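Local coordinates for RILP-like protein 2 (Mus musculus, PDB 4KP3) that promotes dendritic spine formation and maintenance in neurons and takes part in moving proteins away from primary cilia, possibly through activation of RAC1 and PAK1, at residues Y42-G45 with R46-A50; T58-Q61 with F62-R66. All coordinates share one frame; numbering follows the deposited sequence.

Interaction 1 (Y42-G45 with R46-A50); sequences YVVG and RELMA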
ATOM      1  N   TYR E  42       6.152   0.952   8.991  1.00 33.16           N
ATOM      2  CA  TYR E  42       7.028  -0.176   9.271  1.00 38.92           C
ATOM      3  C   TYR E  42       6.369  -1.511   8.946  1.00 39.00           C
ATOM      4  O   TYR E  42       6.971  -2.355   8.281  1.00 36.49           O
ATOM      5  CB  TYR E  42       7.521  -0.177  10.721  1.00 48.81           C
ATOM      6  CG  TYR E  42       8.291  -1.432  11.057  1.00 54.71           C
ATOM      7  CD1 TYR E  42       9.487  -1.728  10.413  1.00 53.39           C
ATOM      8  CD2 TYR E  42       7.817  -2.329  12.003  1.00 65.41           C
ATOM      9  CE1 TYR E  42      10.190  -2.882  10.703  1.00 63.69           C
ATOM     10  CE2 TYR E  42       8.518  -3.486  12.307  1.00 67.89           C
ATOM     11  CZ  TYR E  42       9.703  -3.757  11.654  1.00 68.66           C
ATOM     12  OH  TYR E  42      10.401  -4.905  11.951  1.00 73.31           O
ATOM     13  N   VAL E  43       5.136  -1.704   9.401  1.00 34.74           N
ATOM     14  CA  VAL E  43       4.491  -2.997   9.193  1.00 40.98           C
ATOM     15  C   VAL E  43       4.070  -3.214   7.736  1.00 36.79           C
ATOM     16  O   VAL E  43       4.091  -4.341   7.247  1.00 39.85           O
ATOM     17  CB  VAL E  43       3.335  -3.263  10.188  1.00 39.72           C
ATOM     18  CG1 VAL E  43       3.334  -2.225  11.295  1.00 36.11           C
ATOM     19  CG2 VAL E  43       2.005  -3.313   9.477  1.00 38.85           C
ATOM     20  N   VAL E  44       3.717  -2.137   7.040  1.00 32.36           N
ATOM     21  CA  VAL E  44       3.450  -2.236   5.610  1.00 32.29           C
ATOM     22  C   VAL E  44       4.750  -2.581   4.883  1.00 39.20           C
ATOM     23  O   VAL E  44       4.759  -3.397   3.959  1.00 44.66           O
ATOM     24  CB  VAL E  44       2.811  -0.938   5.049  1.00 42.45           C
ATOM     25  CG1 VAL E  44       2.941  -0.871   3.539  1.00 39.81           C
ATOM     26  CG2 VAL E  44       1.351  -0.842   5.463  1.00 30.54           C
ATOM     27  N   GLY E  45       5.849  -1.973   5.326  1.00 34.08           N
ATOM     28  CA  GLY E  45       7.170  -2.290   4.806  1.00 30.34           C
ATOM     29  C   GLY E  45       7.536  -3.760   4.936  1.00 31.92           C
ATOM     30  O   GLY E  45       8.049  -4.360   3.992  1.00 37.20           O
ATOM     31  N   ARG E  46       7.265  -4.343   6.103  1.00 32.77           N
ATOM     32  CA  ARG E  46       7.538  -5.760   6.338  1.00 38.38           C
ATOM     33  C   ARG E  46       6.756  -6.641   5.380  1.00 37.89           C
ATOM     34  O   ARG E  46       7.289  -7.591   4.804  1.00 36.95           O
ATOM     35  CB  ARG E  46       7.175  -6.158   7.773  1.00 39.08           C
ATOM     36  CG  ARG E  46       8.108  -5.644   8.845  1.00 55.02           C
ATOM     37  CD  ARG E  46       7.897  -6.405  10.148  1.00 75.57           C
ATOM     38  NE  ARG E  46       6.480  -6.579  10.469  1.00 82.61           N
ATOM     39  CZ  ARG E  46       5.967  -6.478  11.691  1.00 81.59           C
ATOM     40  NH1 ARG E  46       6.753  -6.197  12.723  1.00 86.22           N
ATOM     41  NH2 ARG E  46       4.667  -6.655  11.884  1.00 70.02           N
ATOM     42  N   GLU E  47       5.478  -6.330   5.222  1.00 40.85           N
ATOM     43  CA  GLU E  47       4.616  -7.142   4.379  1.00 41.78           C
ATOM     44  C   GLU E  47       5.013  -7.033   2.912  1.00 40.32           C
ATOM     45  O   GLU E  47       4.987  -8.025   2.185  1.00 44.18           O
ATOM     46  CB  GLU E  47       3.156  -6.786   4.621  1.00 30.02           C
ATOM     47  CG  GLU E  47       2.738  -7.111   6.043  1.00 42.89           C
ATOM     48  CD  GLU E  47       1.272  -6.867   6.307  1.00 56.31           C
ATOM     49  OE1 GLU E  47       0.489  -6.814   5.338  1.00 56.62           O
ATOM     50  OE2 GLU E  47       0.903  -6.732   7.493  1.00 66.81           O
ATOM     51  N   LEU E  48       5.412  -5.836   2.491  1.00 34.34           N
ATOM     52  CA  LEU E  48       5.934  -5.644   1.139  1.00 41.21           C
ATOM     53  C   LEU E  48       7.236  -6.414   0.938  1.00 45.23           C
ATOM     54  O   LEU E  48       7.422  -7.073  -0.084  1.00 48.33           O
ATOM     55  CB  LEU E  48       6.153  -4.157   0.847  1.00 29.06           C
ATOM     56  CG  LEU E  48       4.914  -3.337   0.495  1.00 35.15           C
ATOM     57  CD1 LEU E  48       5.187  -1.857   0.686  1.00 26.67           C
ATOM     58  CD2 LEU E  48       4.480  -3.623  -0.936  1.00 26.90           C
ATOM     59  N   MET E  49       8.132  -6.322   1.918  1.00 41.99           N
ATOM     60  CA  MET E  49       9.417  -7.013   1.865  1.00 46.85           C
ATOM     61  C   MET E  49       9.243  -8.528   1.798  1.00 50.04           C
ATOM     62  O   MET E  49       9.955  -9.212   1.066  1.00 56.06           O
ATOM     63  CB  MET E  49      10.281  -6.630   3.075  1.00 54.93           C
ATOM     64  CG  MET E  49      11.621  -7.350   3.151  1.00 62.46           C
ATOM     65  SD  MET E  49      12.621  -6.825   4.559  1.00107.32           S
ATOM     66  CE  MET E  49      11.617  -7.384   5.935  1.00 98.61           C
ATOM     67  N   ALA E  50       8.281  -9.047   2.555  1.00 48.34           N
ATOM     68  CA  ALA E  50       8.008 -10.479   2.551  1.00 49.47           C
ATOM     69  C   ALA E  50       7.436 -10.978   1.216  1.00 54.37           C
ATOM     70  O   ALA E  50       7.251 -12.180   1.033  1.00 58.86           O
ATOM     71  CB  ALA E  50       7.083 -10.845   3.700  1.00 37.85           C
TER
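From Tyr42 to Met49 the backbone is regular alpha-helix, four successive i to i+4 bonds joining the two halves, from Arg46 N to Tyr42 O through to Met49 N to Gly45 O, the latter 2.9 Å long. Among the side chains, Tyr42 meets Arg46, one turn on. The tyrosine has CG anti to its own N (chi1 173°), which stands the ring beside the arginine's aliphatic stem. Arg46 CG sits over one ring face, 4.0 Å from the centroid and displaced toward the rim, a CH-pi contact, while Arg46 CD comes within 3.4 Å of Tyr42 OH. The stem runs back toward the start of the helix, and a bend at chi3 (-45°) swings the guanidinium across toward Val43. Its plane stands 73° from that of the ring, so the two do not stack flat; Arg46 NH1 approaches Tyr42 CE2 obliquely at 3.3 Å, and Val43 CA lies over a guanidinium face. Arg46 NH2 finds its charge partner in Glu20, near the start of the chain.

On another side of the helix Glu47 runs extended alongside Val43, its OE2 4.1 Å from Val43 CG2. That oxygen is committed elsewhere, in a salt bridge to Lys63 of the second subunit. Val44 and Leu48 point the same way, Val44 CG1 meeting Leu48 CD1 at 3.8 Å, and both press on Ile64 of helix 55-100. Met49 CB rests 3.3 Å from Gly45 O.

The chemistry therefore divides by side: the apolar pair Val44 and Leu48 packs on helix 55-100 of the same chain, Leu48 reaching the second subunit as well, and the two ionic ends, Arg46 and Glu47, tie this turn to the N-terminal part of the chain and to the second subunit respectively.

Interaction 2 (T58-Q61 with F62-R66); sequences TRLQ and FKIVR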
ATOM      1  N   THR E  58       8.248  -3.875  -6.129  1.00 36.61           N
ATOM      2  CA  THR E  58       9.057  -2.714  -5.778  1.00 39.10           C
ATOM      3  C   THR E  58       8.422  -1.408  -6.262  1.00 40.83           C
ATOM      4  O   THR E  58       8.432  -0.407  -5.544  1.00 45.42           O
ATOM      5  CB  THR E  58      10.506  -2.846  -6.306  1.00 39.72           C
ATOM      6  OG1 THR E  58      11.045  -4.111  -5.912  1.00 48.18           O
ATOM      7  CG2 THR E  58      11.381  -1.754  -5.741  1.00 33.92           C
ATOM      8  N   ARG E  59       7.871  -1.416  -7.472  1.00 40.19           N
ATOM      9  CA  ARG E  59       7.145  -0.253  -7.979  1.00 39.00           C
ATOM     10  C   ARG E  59       5.965   0.080  -7.078  1.00 34.50           C
ATOM     11  O   ARG E  59       5.721   1.248  -6.771  1.00 39.14           O
ATOM     12  CB  ARG E  59       6.661  -0.486  -9.409  1.00 42.13           C
ATOM     13  CG  ARG E  59       7.767  -0.398 -10.436  1.00 51.53           C
ATOM     14  CD  ARG E  59       7.263  -0.668 -11.838  1.00 66.58           C
ATOM     15  NE  ARG E  59       8.366  -1.037 -12.722  1.00 83.13           N
ATOM     16  CZ  ARG E  59       8.232  -1.310 -14.014  1.00 95.57           C
ATOM     17  NH1 ARG E  59       7.037  -1.250 -14.584  1.00101.03           N
ATOM     18  NH2 ARG E  59       9.294  -1.640 -14.737  1.00 97.53           N
ATOM     19  N   LEU E  60       5.240  -0.948  -6.654  1.00 33.66           N
ATOM     20  CA  LEU E  60       4.145  -0.769  -5.704  1.00 38.98           C
ATOM     21  C   LEU E  60       4.666  -0.230  -4.368  1.00 40.58           C
ATOM     22  O   LEU E  60       4.044   0.633  -3.747  1.00 35.12           O
ATOM     23  CB  LEU E  60       3.402  -2.089  -5.485  1.00 30.33           C
ATOM     24  CG  LEU E  60       2.286  -2.067  -4.438  1.00 33.89           C
ATOM     25  CD1 LEU E  60       1.136  -1.173  -4.890  1.00 38.39           C
ATOM     26  CD2 LEU E  60       1.800  -3.474  -4.148  1.00 32.60           C
ATOM     27  N   GLN E  61       5.821  -0.734  -3.944  1.00 38.07           N
ATOM     28  CA  GLN E  61       6.438  -0.308  -2.690  1.00 34.36           C
ATOM     29  C   GLN E  61       6.692   1.199  -2.659  1.00 32.53           C
ATOM     30  O   GLN E  61       6.271   1.893  -1.730  1.00 34.86           O
ATOM     31  CB  GLN E  61       7.745  -1.070  -2.458  1.00 32.37           C
ATOM     32  CG  GLN E  61       8.430  -0.798  -1.127  1.00 30.52           C
ATOM     33  CD  GLN E  61       9.796  -1.461  -1.051  1.00 39.84           C
ATOM     34  OE1 GLN E  61      10.584  -1.383  -1.992  1.00 40.43           O
ATOM     35  NE2 GLN E  61      10.074  -2.133   0.065  1.00 33.14           N
ATOM     36  N   PHE E  62       7.362   1.711  -3.683  1.00 29.33           N
ATOM     37  CA  PHE E  62       7.655   3.138  -3.738  1.00 32.00           C
ATOM     38  C   PHE E  62       6.415   3.987  -3.977  1.00 34.19           C
ATOM     39  O   PHE E  62       6.395   5.173  -3.645  1.00 39.61           O
ATOM     40  CB  PHE E  62       8.758   3.430  -4.754  1.00 30.14           C
ATOM     41  CG  PHE E  62      10.116   3.028  -4.267  1.00 35.25           C
ATOM     42  CD1 PHE E  62      10.772   3.793  -3.314  1.00 36.28           C
ATOM     43  CD2 PHE E  62      10.720   1.866  -4.718  1.00 32.51           C
ATOM     44  CE1 PHE E  62      12.021   3.420  -2.841  1.00 39.33           C
ATOM     45  CE2 PHE E  62      11.964   1.488  -4.249  1.00 38.02           C
ATOM     46  CZ  PHE E  62      12.617   2.267  -3.310  1.00 34.76           C
ATOM     47  N   LYS E  63       5.377   3.369  -4.530  1.00 26.57           N
ATOM     48  CA  LYS E  63       4.094   4.037  -4.695  1.00 32.25           C
ATOM     49  C   LYS E  63       3.422   4.176  -3.325  1.00 37.47           C
ATOM     50  O   LYS E  63       2.874   5.228  -2.990  1.00 38.99           O
ATOM     51  CB  LYS E  63       3.217   3.253  -5.677  1.00 37.26           C
ATOM     52  CG  LYS E  63       2.015   4.009  -6.187  1.00 50.72           C
ATOM     53  CD  LYS E  63       1.608   3.529  -7.575  1.00 57.27           C
ATOM     54  CE  LYS E  63       2.755   3.679  -8.564  1.00 58.91           C
ATOM     55  NZ  LYS E  63       2.364   3.307  -9.954  1.00 60.54           N
ATOM     56  N   ILE E  64       3.495   3.114  -2.527  1.00 33.08           N
ATOM     57  CA  ILE E  64       3.008   3.142  -1.149  1.00 30.05           C
ATOM     58  C   ILE E  64       3.819   4.110  -0.280  1.00 32.34           C
ATOM     59  O   ILE E  64       3.264   4.763   0.604  1.00 33.44           O
ATOM     60  CB  ILE E  64       2.993   1.724  -0.529  1.00 35.35           C
ATOM     61  CG1 ILE E  64       1.996   0.839  -1.275  1.00 35.56           C
ATOM     62  CG2 ILE E  64       2.634   1.766   0.951  1.00 23.38           C
ATOM     63  CD1 ILE E  64       2.095  -0.622  -0.905  1.00 48.14           C
ATOM     64  N   VAL E  65       5.124   4.214  -0.533  1.00 30.56           N
ATOM     65  CA  VAL E  65       5.940   5.207   0.165  1.00 29.37           C
ATOM     66  C   VAL E  65       5.363   6.610  -0.055  1.00 30.43           C
ATOM     67  O   VAL E  65       5.203   7.383   0.893  1.00 28.34           O
ATOM     68  CB  VAL E  65       7.429   5.170  -0.276  1.00 33.90           C
ATOM     69  CG1 VAL E  65       8.170   6.399   0.230  1.00 24.12           C
ATOM     70  CG2 VAL E  65       8.114   3.899   0.215  1.00 25.92           C
ATOM     71  N   ARG E  66       5.030   6.921  -1.305  1.00 31.03           N
ATOM     72  CA  ARG E  66       4.464   8.223  -1.650  0.55 26.18           C
ATOM     73  C   ARG E  66       3.133   8.465  -0.931  1.00 29.41           C
ATOM     74  O   ARG E  66       2.890   9.552  -0.411  1.00 28.19           O
ATOM     75  CB  ARG E  66       4.280   8.344  -3.166  0.55 25.20           C
ATOM     76  CG  ARG E  66       3.711   9.679  -3.634  0.55 28.55           C
ATOM     77  CD  ARG E  66       4.661  10.839  -3.356  0.55 31.23           C
ATOM     78  NE  ARG E  66       5.994  10.611  -3.911  0.55 32.23           N
ATOM     79  CZ  ARG E  66       6.340  10.880  -5.165  0.55 34.20           C
ATOM     80  NH1 ARG E  66       5.449  11.386  -6.008  0.55 31.33           N
ATOM     81  NH2 ARG E  66       7.577  10.638  -5.579  0.55 26.13           N
TER
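Thr58 lays its methyl alongside the ring of Phe62, one turn further on, with Thr58 CG2 3.6 Å from Phe62 CE2. This is an i to i+4 pair near the start of helix 55-100, the long helix of the RILP homology 1 (RH1) domain, and it forms because Thr58 CG2 is anti to the backbone N while OG1 turns back to a weak hydrogen bond with Asp54 O. Phe62 in turn has CG beside its own N (chi1 -74°), which swings the ring back toward Thr58 and brings CD2 within 3.3 Å of Thr58 O. That carbonyl also accepts the Phe62 N-H, 3.0 Å from Phe62 N to Thr58 O. Gln61 runs out extended beside the same ring, its amide plane 72° from the ring plane and its OE1 3.9 Å from Phe62 CE2, an oblique approach. The polar and apolar side chains of another protein's chain pack against Thr58, Gln61, Phe62 and Val65, so this flank belongs to a binding surface.

A different flank carries Leu60 and Ile64. Their side chains cross at a slant, both buried; Leu60 meets Leu48 of the second subunit, and Ile64 meets its own counterpart there, placing the pair in the dimer interface. Lys63 uses its backbone N-H for Arg59 O, and its CB rests 3.4 Å from that same Arg59 O. Closest of the Leu60-Ile64 side-chain contacts is Leu60 CG to Ile64 CD1, 3.8 Å, while Ile64 CG1 rests 3.2 Å from Leu60 O.

In the fold
Interaction 1 comes first along the chain, near the end of helix 34-49; interaction 2 follows near the start of helix 55-100, after the short connection that reverses direction. Their centres lie about 11 Å apart, and the two helices form a helical hairpin within the RH1 domain. The turns meet directly: Leu48 CD1 comes 3.7 Å from Ile64 CD1, and Val44 CG1 comes equally close to Ile64 CG2. Both also reach the second subunit. The hairpin core and the dimer interface thus share residues, in keeping with the protein's dimerization activity, and both turns also touch the bound partner protein.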